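Local coordinates for transcriptional regulator WhiB1 (Mycobacterium tuberculosis H37Rv, PDB 6ONO), which represses transcription in vitro, carries a [4Fe-4S] cluster that reacts readily with nitric oxide, and binds DNA in its apo and nitrosylated forms, at residues K6-D11 / R39-T44; P14-P19 / A31-V36. All coordinates share one frame; numbering follows the deposited sequence.

Contact 1: K6-D11 / R39-T44; sequences KAVCRD and RCPVTT. With SF4 (iron/sulfur cluster), chain E.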
# COMPACT_ATOMS: atom_id res chain seq x y z
N LYS A 6 1.85 11.32 -14.93
CA LYS A 6 0.88 10.84 -15.90
C LYS A 6 0.02 9.69 -15.39
O LYS A 6 -0.70 9.08 -16.18
CB LYS A 6 1.60 10.45 -17.20
CG LYS A 6 2.17 11.65 -17.96
CD LYS A 6 2.80 11.23 -19.28
CE LYS A 6 4.23 10.71 -19.11
NZ LYS A 6 5.18 11.78 -18.67
N ALA A 7 0.11 9.36 -14.11
CA ALA A 7 -0.69 8.29 -13.52
C ALA A 7 -2.17 8.65 -13.50
O ALA A 7 -2.56 9.62 -12.84
CB ALA A 7 -0.20 8.01 -12.10
N VAL A 8 -3.00 7.88 -14.20
CA VAL A 8 -4.44 8.19 -14.21
C VAL A 8 -5.14 7.76 -12.93
O VAL A 8 -6.21 8.30 -12.61
CB VAL A 8 -5.15 7.58 -15.43
CG1 VAL A 8 -4.56 8.14 -16.72
CG2 VAL A 8 -5.08 6.08 -15.43
N CYS A 9 -4.57 6.82 -12.17
CA CYS A 9 -5.13 6.51 -10.86
C CYS A 9 -5.11 7.71 -9.92
O CYS A 9 -5.74 7.66 -8.86
CB CYS A 9 -4.37 5.36 -10.22
SG CYS A 9 -2.61 5.61 -10.15
N ARG A 10 -4.36 8.76 -10.26
CA ARG A 10 -4.43 9.98 -9.47
C ARG A 10 -5.83 10.56 -9.44
O ARG A 10 -6.11 11.41 -8.59
CB ARG A 10 -3.43 11.00 -10.01
CG ARG A 10 -2.01 10.67 -9.59
CD ARG A 10 -0.99 11.42 -10.43
NE ARG A 10 -1.02 12.86 -10.17
CZ ARG A 10 -0.39 13.44 -9.15
NH1 ARG A 10 -0.47 14.76 -8.99
NH2 ARG A 10 0.32 12.72 -8.30
N ASP A 11 -6.72 10.14 -10.34
CA ASP A 11 -8.09 10.64 -10.35
C ASP A 11 -9.09 9.61 -9.84
O ASP A 11 -10.29 9.75 -10.08
CB ASP A 11 -8.48 11.11 -11.76
CG ASP A 11 -7.68 12.31 -12.22
OD1 ASP A 11 -7.64 13.33 -11.49
OD2 ASP A 11 -7.08 12.24 -13.31
N ARG A 39 -5.98 1.89 -19.25
CA ARG A 39 -6.05 3.18 -19.92
C ARG A 39 -5.02 4.15 -19.36
O ARG A 39 -5.23 5.37 -19.37
CB ARG A 39 -7.46 3.77 -19.83
CG ARG A 39 -8.01 3.95 -18.44
CD ARG A 39 -9.33 4.70 -18.50
NE ARG A 39 -10.09 4.63 -17.26
CZ ARG A 39 -9.87 5.39 -16.19
NH1 ARG A 39 -8.89 6.29 -16.20
NH2 ARG A 39 -10.63 5.25 -15.11
N CYS A 40 -3.90 3.62 -18.87
CA CYS A 40 -2.84 4.42 -18.29
C CYS A 40 -1.65 4.48 -19.22
O CYS A 40 -1.23 3.43 -19.74
CB CYS A 40 -2.42 3.83 -16.94
SG CYS A 40 -1.16 4.80 -16.05
N PRO A 41 -1.07 5.66 -19.46
CA PRO A 41 0.06 5.74 -20.39
C PRO A 41 1.38 5.27 -19.81
O PRO A 41 2.31 5.00 -20.59
CB PRO A 41 0.12 7.23 -20.75
CG PRO A 41 -0.42 7.91 -19.54
CD PRO A 41 -1.49 6.99 -18.99
N VAL A 42 1.50 5.12 -18.49
CA VAL A 42 2.78 4.78 -17.88
C VAL A 42 2.73 3.41 -17.20
O VAL A 42 3.41 3.17 -16.20
CB VAL A 42 3.22 5.88 -16.89
CG1 VAL A 42 3.62 7.14 -17.65
CG2 VAL A 42 2.11 6.19 -15.89
N THR A 43 1.96 2.49 -17.79
CA THR A 43 1.77 1.18 -17.18
C THR A 43 3.08 0.41 -17.08
O THR A 43 3.36 -0.20 -16.04
CB THR A 43 0.75 0.38 -17.96
OG1 THR A 43 -0.44 1.16 -18.14
CG2 THR A 43 0.40 -0.87 -17.20
N THR A 44 3.89 0.41 -18.14
CA THR A 44 5.15 -0.31 -18.07
C THR A 44 6.08 0.32 -17.04
O THR A 44 6.78 -0.38 -16.30
CB THR A 44 5.82 -0.40 -19.45
OG1 THR A 44 5.93 0.90 -20.03
CG2 THR A 44 4.99 -1.26 -20.37
FE1 SF4 E . -1.85 3.90 -11.54
FE2 SF4 E . -2.24 1.52 -12.80
FE3 SF4 E . 0.30 2.36 -12.23
FE4 SF4 E . -1.14 3.65 -14.15
S1 SF4 E . -0.45 1.49 -14.20
S2 SF4 E . 0.09 4.61 -12.51
S3 SF4 E . -3.25 3.48 -13.28
S4 SF4 E . -1.33 1.85 -10.72

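Contact 2: P14-P19 / A31-V36; sequences PELFFP and ADAKLV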
# COMPACT_ATOMS: atom_id res chain seq x y z
N PRO A 14 -7.96 5.81 -4.14
CA PRO A 14 -6.73 5.01 -3.99
C PRO A 14 -6.98 3.60 -3.50
O PRO A 14 -6.25 2.67 -3.89
CB PRO A 14 -5.91 5.82 -2.97
CG PRO A 14 -6.45 7.20 -3.05
CD PRO A 14 -7.90 7.07 -3.38
N GLU A 15 -8.02 3.39 -2.69
CA GLU A 15 -8.30 2.06 -2.15
C GLU A 15 -8.74 1.08 -3.21
O GLU A 15 -8.76 -0.13 -2.94
CB GLU A 15 -9.36 2.14 -1.04
CG GLU A 15 -8.75 2.47 0.31
CD GLU A 15 -7.89 1.34 0.85
OE1 GLU A 15 -8.46 0.42 1.48
OE2 GLU A 15 -6.65 1.36 0.64
N LEU A 16 -9.12 1.57 -4.39
CA LEU A 16 -9.43 0.66 -5.49
C LEU A 16 -8.24 -0.22 -5.80
O LEU A 16 -8.40 -1.38 -6.21
CB LEU A 16 -9.85 1.45 -6.73
CG LEU A 16 -10.07 0.67 -8.02
CD1 LEU A 16 -11.25 -0.28 -7.88
CD2 LEU A 16 -10.26 1.64 -9.18
N PHE A 17 -7.03 0.29 -5.58
CA PHE A 17 -5.85 -0.46 -5.96
C PHE A 17 -5.36 -1.36 -4.85
O PHE A 17 -4.34 -2.02 -5.00
CB PHE A 17 -4.76 0.50 -6.42
CG PHE A 17 -5.16 1.23 -7.66
CD1 PHE A 17 -5.91 2.39 -7.58
CD2 PHE A 17 -4.90 0.68 -8.89
CE1 PHE A 17 -6.33 3.02 -8.71
CE2 PHE A 17 -5.32 1.31 -10.04
CZ PHE A 17 -6.04 2.47 -9.95
N PHE A 18 -6.11 -1.46 -3.75
CA PHE A 18 -5.76 -2.32 -2.62
C PHE A 18 -6.97 -3.15 -2.22
O PHE A 18 -7.55 -2.94 -1.15
CB PHE A 18 -5.20 -1.48 -1.48
CG PHE A 18 -3.84 -0.93 -1.78
CD1 PHE A 18 -3.70 0.25 -2.50
CD2 PHE A 18 -2.71 -1.66 -1.45
CE1 PHE A 18 -2.44 0.73 -2.84
CE2 PHE A 18 -1.45 -1.20 -1.79
CZ PHE A 18 -1.31 -0.00 -2.48
N PRO A 19 -7.37 -4.11 -3.05
CA PRO A 19 -8.49 -4.97 -2.66
C PRO A 19 -8.09 -5.89 -1.52
O PRO A 19 -6.96 -6.38 -1.46
CB PRO A 19 -8.80 -5.76 -3.93
CG PRO A 19 -7.53 -5.79 -4.66
CD PRO A 19 -6.82 -4.49 -4.36
N ALA A 31 -10.16 -6.60 -11.08
CA ALA A 31 -10.49 -6.25 -12.46
C ALA A 31 -10.77 -4.76 -12.61
O ALA A 31 -10.32 -4.13 -13.57
CB ALA A 31 -11.69 -7.08 -12.93
N ASP A 32 -11.53 -4.18 -11.66
CA ASP A 32 -11.83 -2.75 -11.72
C ASP A 32 -10.56 -1.89 -11.67
O ASP A 32 -10.45 -0.89 -12.38
CB ASP A 32 -12.78 -2.36 -10.58
CG ASP A 32 -14.19 -2.92 -10.76
OD1 ASP A 32 -14.58 -3.27 -11.88
OD2 ASP A 32 -14.94 -2.97 -9.76
N ALA A 33 -9.60 -2.27 -10.81
CA ALA A 33 -8.31 -1.57 -10.80
C ALA A 33 -7.54 -1.75 -12.11
O ALA A 33 -6.96 -0.79 -12.67
CB ALA A 33 -7.47 -2.05 -9.62
N LYS A 34 -7.48 -2.99 -12.61
CA LYS A 34 -6.78 -3.26 -13.86
C LYS A 34 -7.38 -2.47 -15.02
O LYS A 34 -6.65 -2.09 -15.94
CB LYS A 34 -6.81 -4.75 -14.18
CG LYS A 34 -5.89 -5.60 -13.35
CD LYS A 34 -6.00 -7.07 -13.79
CE LYS A 34 -4.99 -7.92 -13.07
NZ LYS A 34 -4.95 -9.30 -13.59
N LEU A 35 -8.69 -2.24 -15.01
CA LEU A 35 -9.30 -1.42 -16.05
C LEU A 35 -8.73 -0.02 -16.07
O LEU A 35 -8.58 0.59 -17.14
CB LEU A 35 -10.82 -1.36 -15.87
CG LEU A 35 -11.57 -2.62 -16.29
CD1 LEU A 35 -13.05 -2.44 -16.07
CD2 LEU A 35 -11.28 -2.95 -17.73
N VAL A 36 -8.42 0.54 -14.89
CA VAL A 36 -7.75 1.83 -14.84
C VAL A 36 -6.35 1.72 -15.43
O VAL A 36 -5.96 2.53 -16.29
CB VAL A 36 -7.69 2.36 -13.39
CG1 VAL A 36 -7.00 3.72 -13.35
CG2 VAL A 36 -9.09 2.43 -12.78

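Contact 1: K6-D11 / R39-T44
The thiolate sulfur of Cys40 is gripped twice: FE4 of the iron-sulfur cluster binds SG at 2.2 Å, and the backbone N of Val42 sends a long, weak hydrogen bond to the same Cys40 SG (3.6 Å, N-H...S 161°). With SG anti to its backbone N (chi1 -177°), Cys40 reaches the cluster while its CB stays against the 6-11 loop. On that loop Cys9 SG binds a second iron, FE1, at 2.3 Å, so the cubane bridges the two segments; Cys37 and Cys46 complete its four cysteines, Cys37 and Cys40 forming the C-X-X-C pair of the WhiB family. Ala7 CB adds a close contact to the cluster sulfide S2 (3.4 Å). Beside the cubane, Val8 splits its methyls: CG2 rests on Cys40 CB at 3.8 Å and also faces sulfide S3, while CG1 meets Pro41 CD at 4.0 Å. Further out, Lys6 CE lies 3.9 Å from Val42 CG1, the two side chains crossing at about a right angle, and Pro41 CG sits 3.6 Å from Lys6 O. Val8 CG2 also approaches the Arg39 guanidinium obliquely, near NH1; NH2 of that group forms a salt bridge with Glu12. No hydrogen bond spans the segments; iron-thiolate bonds and apolar packing join them, so attack on the cluster by nitric oxide would probably weaken this junction.

Contact 2: P14-P19 / A31-V36
A short 3-10 turn, 14-17, lies against the middle of helix 27-38; the nearest pair of CA atoms, those of Phe17 and Ala33, is 5.5 Å apart. The turn is closed by the bond from Phe17 N to Pro14 O (3.0 Å), and the consecutive side chains of Leu16 and Phe17 both meet the helix; no hydrogen bond crosses between the segments. Leu16, its CG anti to the backbone N (chi1 174°), straddles the helix surface: CD1 meets Asp32 CB at 3.7 Å, CD2 meets Val36 CG2 at 3.9 Å, and CG sits 4.0 Å from Ala33 CA between them. The small Ala33 lets the turn come close, its CB standing 3.6 Å from Leu16 O, a carbonyl that also takes a weak hydrogen bond from Gln29. In the WhiB fold this is where the loop following the first cluster cysteine, Cys9, packs onto the helix that ends near Cys37 and Cys40. Phe17 occupies the cluster side of the turn, its side chain touching both Cys9 and Cys37, and its backbone is hydrogen-bonded to that of Val59. Two helix residues meet its ring differently: Ala33 CB stands above the plane on the CD2 side, 3.8 Å from CD2, while Val36 CG1 lies at the edge near the plane, 3.7 Å from CZ. The Phe17 ring also meets a planar polar side chain of the partner protein chain, their planes about 35° apart.

Contact 2 is nested within the chain loop that contact 1 closes, and the two touch directly: Phe17 CZ lies 3.3 Å from Cys9 CB, and Val36 CG1 packs 3.7 Å from Val8 CG2. Contact 2 is the more buried, joining a loop turn to helix 27-38 mainly through apolar packing, with no hydrogen bond across. Contact 1, partly buried with solvent-exposed Lys6, Arg39 and Pro41 at its margin, joins a more N-terminal loop to the start of helix 43-53 and adds iron-thiolate coordination from both segments to the apolar packing. The same cluster joins them: Val36 of contact 2 packs against it, and Cys9 and Cys40 of contact 1 bind its irons.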